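Local coordinates for TRAP-T family transporter, DctP (Periplasmic binding) subunit (Sulfitobacter sp. NAS-14.1, PDB 4PF8), which binds beta-D-galacturonate and probably delivers it, as the periplasmic solute-binding subunit, to a TRAP transporter for uptake into the cell, at residues A44-V49 with G55-K60; G90-A95 with K133-L138; K241-L246 with E252-A257. One frame throughout, in Å; residues are numbered along the deposited sequence. Where two conformers were deposited one is given.

Contact 1. Residues A44-V49 with G55-K60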
loop_
_atom_site.group_PDB
_atom_site.type_symbol
_atom_site.label_atom_id
_atom_site.label_comp_id
_atom_site.label_asym_id
_atom_site.label_seq_id
_atom_site.Cartn_x
_atom_site.Cartn_y
_atom_site.Cartn_z
ATOM N N ALA A 44 -0.472 -17.059 -7.652
ATOM C CA ALA A 44 0.709 -17.901 -7.844
ATOM C C ALA A 44 1.096 -18.537 -6.523
ATOM O O ALA A 44 1.504 -19.701 -6.493
ATOM C CB ALA A 44 1.873 -17.106 -8.406
ATOM N N PHE A 45 0.986 -17.762 -5.450
ATOM C CA PHE A 45 1.229 -18.252 -4.098
ATOM C C PHE A 45 0.312 -19.436 -3.784
ATOM O O PHE A 45 0.773 -20.512 -3.402
ATOM C CB PHE A 45 1.004 -17.123 -3.080
ATOM C CG PHE A 45 0.918 -17.594 -1.658
ATOM C CD1 PHE A 45 2.047 -18.003 -0.981
ATOM C CD2 PHE A 45 -0.300 -17.618 -0.993
ATOM C CE1 PHE A 45 1.971 -18.451 0.331
ATOM C CE2 PHE A 45 -0.377 -18.054 0.322
ATOM C CZ PHE A 45 0.763 -18.482 0.980
HETATM N N MSE A 46 -0.988 -19.233 -3.962
HETATM C CA MSE A 46 -1.963 -20.259 -3.610
HETATM C C MSE A 46 -1.787 -21.494 -4.480
HETATM O O MSE A 46 -1.843 -22.626 -3.992
HETATM C CB MSE A 46 -3.378 -19.700 -3.771
HETATM C CG MSE A 46 -4.466 -20.566 -3.158
HETATM SE SE MSE A 46 -4.262 -20.719 -1.205
HETATM C CE MSE A 46 -3.686 -22.573 -1.120
ATOM N N GLU A 47 -1.551 -21.287 -5.769
ATOM C CA GLU A 47 -1.260 -22.407 -6.675
ATOM C C GLU A 47 -0.061 -23.221 -6.221
ATOM O O GLU A 47 -0.085 -24.463 -6.244
ATOM C CB GLU A 47 -0.986 -21.876 -8.070
ATOM C CG GLU A 47 -2.219 -21.547 -8.848
ATOM C CD GLU A 47 -1.881 -21.094 -10.246
ATOM O OE1 GLU A 47 -2.305 -19.972 -10.609
ATOM O OE2 GLU A 47 -1.184 -21.863 -10.965
ATOM N N GLU A 48 0.999 -22.546 -5.801
ATOM C CA GLU A 48 2.203 -23.260 -5.396
ATOM C C GLU A 48 1.966 -24.060 -4.121
ATOM O O GLU A 48 2.419 -25.189 -4.015
ATOM C CB GLU A 48 3.405 -22.328 -5.218
ATOM C CG GLU A 48 4.675 -23.096 -4.843
ATOM C CD GLU A 48 5.930 -22.239 -4.738
ATOM O OE1 GLU A 48 6.873 -22.641 -4.017
ATOM O OE2 GLU A 48 6.002 -21.176 -5.392
ATOM N N VAL A 49 1.294 -23.463 -3.148
ATOM C CA VAL A 49 0.986 -24.173 -1.915
ATOM C C VAL A 49 0.173 -25.422 -2.233
ATOM O O VAL A 49 0.479 -26.502 -1.739
ATOM C CB VAL A 49 0.256 -23.265 -0.899
ATOM C CG1 VAL A 49 -0.216 -24.082 0.327
ATOM C CG2 VAL A 49 1.172 -22.151 -0.462
ATOM N N GLY A 55 -2.370 -31.058 -2.899
ATOM C CA GLY A 55 -3.787 -30.787 -2.771
ATOM C C GLY A 55 -4.296 -30.817 -1.345
ATOM O O GLY A 55 -5.492 -30.646 -1.112
ATOM N N GLU A 56 -3.403 -31.028 -0.381
ATOM C CA GLU A 56 -3.804 -31.046 1.022
ATOM C C GLU A 56 -4.298 -29.693 1.495
ATOM O O GLU A 56 -5.177 -29.617 2.349
ATOM C CB GLU A 56 -2.673 -31.551 1.926
ATOM C CG GLU A 56 -2.353 -33.036 1.690
ATOM C CD GLU A 56 -1.715 -33.728 2.888
ATOM O OE1 GLU A 56 -1.223 -33.024 3.797
ATOM O OE2 GLU A 56 -1.708 -34.985 2.913
ATOM N N ILE A 57 -3.714 -28.634 0.950
ATOM C CA ILE A 57 -4.165 -27.272 1.223
ATOM C C ILE A 57 -4.656 -26.666 -0.061
ATOM O O ILE A 57 -3.931 -26.635 -1.047
ATOM C CB ILE A 57 -3.044 -26.403 1.781
ATOM C CG1 ILE A 57 -2.518 -27.005 3.080
ATOM C CG2 ILE A 57 -3.538 -24.954 1.991
ATOM C CD1 ILE A 57 -1.376 -26.250 3.691
ATOM N N LYS A 58 -5.899 -26.204 -0.045
ATOM C CA LYS A 58 -6.492 -25.532 -1.180
ATOM C C LYS A 58 -7.075 -24.225 -0.687
ATOM O O LYS A 58 -7.289 -24.035 0.506
ATOM C CB LYS A 58 -7.578 -26.378 -1.816
ATOM C CG LYS A 58 -7.016 -27.578 -2.587
ATOM C CD LYS A 58 -8.102 -28.397 -3.242
ATOM C CE LYS A 58 -7.510 -29.598 -3.976
ATOM N NZ LYS A 58 -6.718 -29.208 -5.185
ATOM N N GLY A 59 -7.309 -23.312 -1.609
ATOM C CA GLY A 59 -7.815 -22.015 -1.220
ATOM C C GLY A 59 -8.145 -21.183 -2.424
ATOM O O GLY A 59 -7.989 -21.600 -3.572
ATOM N N LYS A 60 -8.608 -19.984 -2.144
ATOM C CA LYS A 60 -9.084 -19.100 -3.184
ATOM C C LYS A 60 -8.792 -17.688 -2.772
ATOM O O LYS A 60 -8.974 -17.321 -1.607
ATOM C CB LYS A 60 -10.594 -19.266 -3.385
ATOM C CG LYS A 60 -11.152 -18.333 -4.455
ATOM C CD LYS A 60 -12.632 -18.578 -4.716
ATOM C CE LYS A 60 -13.177 -17.563 -5.706
ATOM N NZ LYS A 60 -14.672 -17.475 -5.653
#
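Met46, a selenomethionine, and Ile57 bury the most surface here, with Val49 third; between them they close the turn that leads from helix 37-52 into strand 59-62. The pairing is that of the second half of a beta-alpha-beta unit (strand 26-29, helix 37-52, strand 59-62), in which the helix packs back onto the strand that follows it. Met46 points at the start of the strand. With CG anti to the backbone N (chi1 -168°) and bends at the next two torsions, its chain runs along the backbone of Lys58 and Gly59 instead of standing on it. Met46 CG lies 3.7 Å from Gly59 O. The selenium sits directly over Gly59, Met46 SE to Gly59 CA being 3.8 Å, where that residue carries no side chain. The terminal methyl rests on the Lys58-Gly59 peptide, Met46 CE lying 3.7 Å from Gly59 N. Met46 CE also reaches Ile57 CG2 at 3.9 Å. That same branch of Ile57 receives Val49 from one turn further along the helix, Val49 CG1 lying 3.8 Å from Ile57 CG2, so a single methyl is touched by both helix residues. The two beta-branched side chains cross obliquely. Trp26 of the adjoining strand 26-29 touches all three residues. Across the two segments no hydrogen bond forms and the contact is dispersive; the backbone of Ile57 is satisfied instead by two hydroxyls, its N by Thr53 OG1 just past the helix and its O by Thr50 OG1 in the last turn.

Contact 2. Residues G90-A95 with K133-L138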
loop_
_atom_site.group_PDB
_atom_site.type_symbol
_atom_site.label_atom_id
_atom_site.label_comp_id
_atom_site.label_asym_id
_atom_site.label_seq_id
_atom_site.Cartn_x
_atom_site.Cartn_y
_atom_site.Cartn_z
ATOM N N GLY A 90 -0.143 0.884 4.814
ATOM C CA GLY A 90 -0.741 2.166 5.134
ATOM C C GLY A 90 -1.822 2.047 6.204
ATOM O O GLY A 90 -1.743 2.638 7.272
ATOM N N PRO A 91 -2.867 1.256 5.931
ATOM C CA PRO A 91 -3.949 1.094 6.909
ATOM C C PRO A 91 -3.576 0.200 8.093
ATOM O O PRO A 91 -4.312 0.119 9.080
ATOM C CB PRO A 91 -5.075 0.444 6.089
ATOM C CG PRO A 91 -4.703 0.665 4.636
ATOM C CD PRO A 91 -3.202 0.691 4.612
HETATM N N MSE A 92 -2.451 -0.478 7.984
HETATM C CA MSE A 92 -1.971 -1.369 9.034
HETATM C C MSE A 92 -1.478 -0.590 10.258
HETATM O O MSE A 92 -1.335 -1.155 11.333
HETATM C CB MSE A 92 -0.850 -2.233 8.477
HETATM C CG MSE A 92 -0.297 -3.237 9.431
HETATM SE SE MSE A 92 -1.504 -4.698 9.595
HETATM C CE MSE A 92 -1.237 -5.615 7.903
ATOM N N GLY A 93 -1.231 0.705 10.111
ATOM C CA GLY A 93 -0.793 1.514 11.241
ATOM C C GLY A 93 -1.703 1.499 12.473
ATOM O O GLY A 93 -1.247 1.697 13.596
ATOM N N GLN A 94 -2.999 1.266 12.297
ATOM C CA GLN A 94 -3.890 1.208 13.460
ATOM C C GLN A 94 -3.723 -0.078 14.293
ATOM O O GLN A 94 -3.648 -0.028 15.520
ATOM C CB GLN A 94 -5.349 1.390 13.028
ATOM C CG GLN A 94 -6.309 1.568 14.190
ATOM C CD GLN A 94 -7.615 2.231 13.780
ATOM O OE1 GLN A 94 -7.703 2.861 12.723
ATOM N NE2 GLN A 94 -8.636 2.100 14.625
ATOM N N ALA A 95 -3.654 -1.222 13.623
ATOM C CA ALA A 95 -3.517 -2.502 14.291
ATOM C C ALA A 95 -2.104 -2.718 14.789
ATOM O O ALA A 95 -1.896 -3.357 15.819
ATOM C CB ALA A 95 -3.880 -3.621 13.330
ATOM N N LYS A 133 1.072 -8.995 16.668
ATOM C CA LYS A 133 -0.330 -8.670 16.496
ATOM C C LYS A 133 -1.089 -9.756 15.723
ATOM O O LYS A 133 -2.191 -9.523 15.231
ATOM C CB LYS A 133 -0.451 -7.329 15.774
ATOM C CG LYS A 133 0.081 -6.145 16.576
ATOM C CD LYS A 133 -0.622 -6.011 17.898
ATOM C CE LYS A 133 -0.307 -4.698 18.609
ATOM N NZ LYS A 133 1.122 -4.556 18.930
ATOM N N GLY A 134 -0.493 -10.937 15.592
ATOM C CA GLY A 134 -1.191 -12.048 14.951
ATOM C C GLY A 134 -1.050 -12.194 13.447
ATOM O O GLY A 134 -1.883 -12.838 12.799
ATOM N N ILE A 135 -0.005 -11.613 12.870
ATOM C CA ILE A 135 0.140 -11.565 11.425
ATOM C C ILE A 135 1.536 -12.060 11.053
ATOM O O ILE A 135 2.530 -11.572 11.595
ATOM C CB ILE A 135 -0.016 -10.116 10.921
ATOM C CG1 ILE A 135 -1.405 -9.597 11.265
ATOM C CG2 ILE A 135 0.229 -10.039 9.424
ATOM C CD1 ILE A 135 -1.553 -8.087 11.024
ATOM N N VAL A 136 1.603 -13.039 10.154
ATOM C CA VAL A 136 2.881 -13.611 9.728
ATOM C C VAL A 136 3.219 -13.076 8.337
ATOM O O VAL A 136 2.549 -13.371 7.360
ATOM C CB VAL A 136 2.831 -15.150 9.732
ATOM C CG1 VAL A 136 4.125 -15.736 9.178
ATOM C CG2 VAL A 136 2.585 -15.673 11.145
ATOM N N ALA A 137 4.281 -12.277 8.257
ATOM C CA ALA A 137 4.713 -11.677 6.995
ATOM C C ALA A 137 5.471 -12.690 6.134
ATOM O O ALA A 137 6.393 -13.369 6.616
ATOM C CB ALA A 137 5.607 -10.467 7.279
ATOM N N LEU A 138 5.061 -12.842 4.883
ATOM C CA LEU A 138 5.717 -13.789 3.981
ATOM C C LEU A 138 6.537 -13.109 2.892
ATOM O O LEU A 138 7.388 -13.731 2.255
ATOM C CB LEU A 138 4.691 -14.696 3.322
ATOM C CG LEU A 138 3.846 -15.532 4.289
ATOM C CD1 LEU A 138 2.795 -16.296 3.508
ATOM C CD2 LEU A 138 4.709 -16.487 5.103
#
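Met92, a selenomethionine, and Ile135 reach toward each other tip to tip, and this is the tightly packed part of the contact: Met92 SE lies 3.7 Å from Ile135 CD1, with the Met92 CE methyl 4.0 Å from the same carbon. Bends at chi2 and chi3 (76° and 74°) fold the Met92 chain so that the selenium, and not only the terminal methyl, meets the isoleucine. Both side chains are buried. The solvent side lies at Ala95 and Lys133, both partly exposed, where the approach is just as close but without specific bonding. Here the lysine's aliphatic chain curls around a backbone oxygen, Lys133 CG and CE each 3.5 Å from Ala95 O, and no hydrogen bond joins the segments. Gly134, with positive phi, is the C-prime residue of the Schellman motif that ends helix 121-132 and turns the chain into strand 135-141. Helix 70-79 borders both parts, Ile74 touching Met92, Leu77 touching Ile135 and Arg78 touching Ala95. The contact thus joins the short helix 89-92, whose Met92 side chain is about 9 Å from the bound galacturonate, to the outermost strand 135-141 of the five-stranded sheet, beside strand 234-239.

Contact 3. Residues K241-L246 with E252-A257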
loop_
_atom_site.group_PDB
_atom_site.type_symbol
_atom_site.label_atom_id
_atom_site.label_comp_id
_atom_site.label_asym_id
_atom_site.label_seq_id
_atom_site.Cartn_x
_atom_site.Cartn_y
_atom_site.Cartn_z
ATOM N N LYS A 241 -2.814 -17.465 13.458
ATOM C CA LYS A 241 -3.611 -18.605 13.887
ATOM C C LYS A 241 -3.583 -19.700 12.827
ATOM O O LYS A 241 -3.373 -20.878 13.136
ATOM C CB LYS A 241 -5.044 -18.181 14.193
ATOM C CG LYS A 241 -5.120 -17.310 15.416
ATOM C CD LYS A 241 -6.448 -16.641 15.555
ATOM C CE LYS A 241 -6.555 -15.966 16.895
ATOM N NZ LYS A 241 -6.607 -16.980 17.980
ATOM N N THR A 242 -3.789 -19.322 11.571
ATOM C CA THR A 242 -3.774 -20.319 10.498
ATOM C C THR A 242 -2.379 -20.911 10.342
ATOM O O THR A 242 -2.199 -22.124 10.228
ATOM C CB THR A 242 -4.239 -19.723 9.166
ATOM O OG1 THR A 242 -5.560 -19.191 9.323
ATOM C CG2 THR A 242 -4.252 -20.794 8.070
ATOM N N PHE A 243 -1.378 -20.051 10.361
ATOM C CA PHE A 243 -0.002 -20.496 10.141
ATOM C C PHE A 243 0.460 -21.457 11.240
ATOM O O PHE A 243 1.106 -22.480 10.960
ATOM C CB PHE A 243 0.907 -19.272 10.068
ATOM C CG PHE A 243 2.325 -19.589 9.726
ATOM C CD1 PHE A 243 2.718 -19.760 8.408
ATOM C CD2 PHE A 243 3.264 -19.728 10.725
ATOM C CE1 PHE A 243 4.037 -20.056 8.095
ATOM C CE2 PHE A 243 4.574 -20.010 10.413
ATOM C CZ PHE A 243 4.955 -20.170 9.099
ATOM N N ASP A 244 0.112 -21.140 12.486
ATOM C CA ASP A 244 0.516 -21.957 13.623
ATOM C C ASP A 244 -0.149 -23.336 13.594
ATOM O O ASP A 244 0.340 -24.266 14.226
ATOM C CB ASP A 244 0.208 -21.244 14.946
ATOM C CG ASP A 244 1.203 -20.109 15.254
ATOM O OD1 ASP A 244 2.310 -20.094 14.663
ATOM O OD2 ASP A 244 0.871 -19.228 16.085
ATOM N N GLY A 245 -1.239 -23.486 12.852
ATOM C CA GLY A 245 -1.920 -24.773 12.767
ATOM C C GLY A 245 -1.380 -25.664 11.666
ATOM O O GLY A 245 -1.846 -26.770 11.482
ATOM N N LEU A 246 -0.398 -25.169 10.912
ATOM C CA LEU A 246 0.181 -25.948 9.820
ATOM C C LEU A 246 1.296 -26.854 10.308
ATOM O O LEU A 246 1.982 -26.552 11.284
ATOM C CB LEU A 246 0.737 -25.014 8.734
ATOM C CG LEU A 246 -0.247 -24.046 8.084
ATOM C CD1 LEU A 246 0.465 -23.216 7.027
ATOM C CD2 LEU A 246 -1.441 -24.785 7.506
ATOM N N GLU A 252 7.095 -24.500 5.851
ATOM C CA GLU A 252 8.217 -24.253 4.953
ATOM C C GLU A 252 7.743 -24.054 3.518
ATOM O O GLU A 252 8.275 -23.197 2.794
ATOM C CB GLU A 252 9.219 -25.399 5.035
ATOM C CG GLU A 252 10.032 -25.385 6.314
ATOM C CD GLU A 252 10.852 -24.117 6.466
ATOM O OE1 GLU A 252 11.334 -23.591 5.436
ATOM O OE2 GLU A 252 11.003 -23.642 7.616
ATOM N N ILE A 253 6.757 -24.839 3.100
ATOM C CA ILE A 253 6.176 -24.689 1.777
ATOM C C ILE A 253 5.567 -23.287 1.637
ATOM O O ILE A 253 5.747 -22.623 0.617
ATOM C CB ILE A 253 5.115 -25.777 1.502
ATOM C CG1 ILE A 253 5.801 -27.094 1.148
ATOM C CG2 ILE A 253 4.204 -25.366 0.346
ATOM C CD1 ILE A 253 4.907 -28.325 1.298
ATOM N N VAL A 254 4.864 -22.841 2.666
ATOM C CA VAL A 254 4.228 -21.528 2.621
ATOM C C VAL A 254 5.253 -20.398 2.527
ATOM O O VAL A 254 5.096 -19.462 1.742
ATOM C CB VAL A 254 3.305 -21.340 3.847
ATOM C CG1 VAL A 254 2.914 -19.861 4.040
ATOM C CG2 VAL A 254 2.065 -22.204 3.684
ATOM N N LYS A 255 6.312 -20.488 3.310
ATOM C CA LYS A 255 7.345 -19.467 3.283
ATOM C C LYS A 255 8.037 -19.417 1.921
ATOM O O LYS A 255 8.290 -18.328 1.399
ATOM C CB LYS A 255 8.343 -19.685 4.425
ATOM C CG LYS A 255 7.718 -19.377 5.781
ATOM C CD LYS A 255 8.742 -19.267 6.904
ATOM C CE LYS A 255 8.165 -18.454 8.059
ATOM N NZ LYS A 255 8.751 -18.825 9.381
ATOM N N THR A 256 8.310 -20.583 1.330
ATOM C CA THR A 256 8.971 -20.634 0.026
ATOM C C THR A 256 8.045 -20.071 -1.058
ATOM O O THR A 256 8.458 -19.268 -1.907
ATOM C CB THR A 256 9.364 -22.066 -0.332
ATOM O OG1 THR A 256 10.360 -22.526 0.590
ATOM C CG2 THR A 256 9.929 -22.138 -1.738
ATOM N N ALA A 257 6.789 -20.480 -1.021
ATOM C CA ALA A 257 5.814 -19.989 -1.982
ATOM C C ALA A 257 5.623 -18.488 -1.843
ATOM O O ALA A 257 5.437 -17.783 -2.839
ATOM C CB ALA A 257 4.472 -20.707 -1.786
#
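The backbones of 241-246 and 252-257 stand well apart, Phe243 CA and Val254 CA being the closest such pair at 8.7 Å; Phe243 and Lys255 span the gap, with Val254 and Leu246 filling in between. In this family 7 solute-binding protein fold, the short helix 240-244, which follows strand 234-239, and the loop after it pack against the long helix 248-282. Phe243 buries the most. Its CG is anti to the backbone N (chi1 -175°), which sends the ring out toward the long helix, where Val254 CG1 lies at the ring edge, near its plane, 4.2 Å from Phe243 CE1. Val254 uses its two methyls on two partners: CG1 for the phenylalanine, CG2 for Leu246, whose side chain crosses it at about a right angle. Lys255 comes to the end of the same ring with its chain extended beyond CG, and the side chains of Phe243 and Lys255 likewise cross nearly perpendicularly; the methylene Lys255 CE makes the touch, at 3.8 Å from Phe243 CZ. Around this small apolar group, Trp26 touches both Leu246 and Val254, and Met238 of the sheet lies against Phe243 and Val254. The turn has a polar tie as well, since Phe243 O accepts a hydrogen bond from Gln251 NE2. At the loop end of the contact, Leu246 CD1 lies 3.8 Å from Val254 CG2.

Overall arrangement
Along the chain the three contacts follow one another in series. The centres of contacts 1 and 3 are about 11 Å apart; that of contact 2 is about 17 Å from contact 3 and 22 Å from contact 1. Contacts 1 and 2 reach opposite outermost strands of the five-stranded sheet, 59-62 and 135-141. Contacts 1 and 3 lie in the layer of helix 248-282 on one face, which Val136 and Leu138 of 133-138 join, Leu138 CD1 lying 3.9 Å from Phe45 CZ. The Met92-Ile135 pair lies on the other face, against helix 70-79. Contact 2 is about 12 Å from the chain's centre, contacts 1 and 3 about 24 and 23 Å, with Met92 about 9 Å from the sugar.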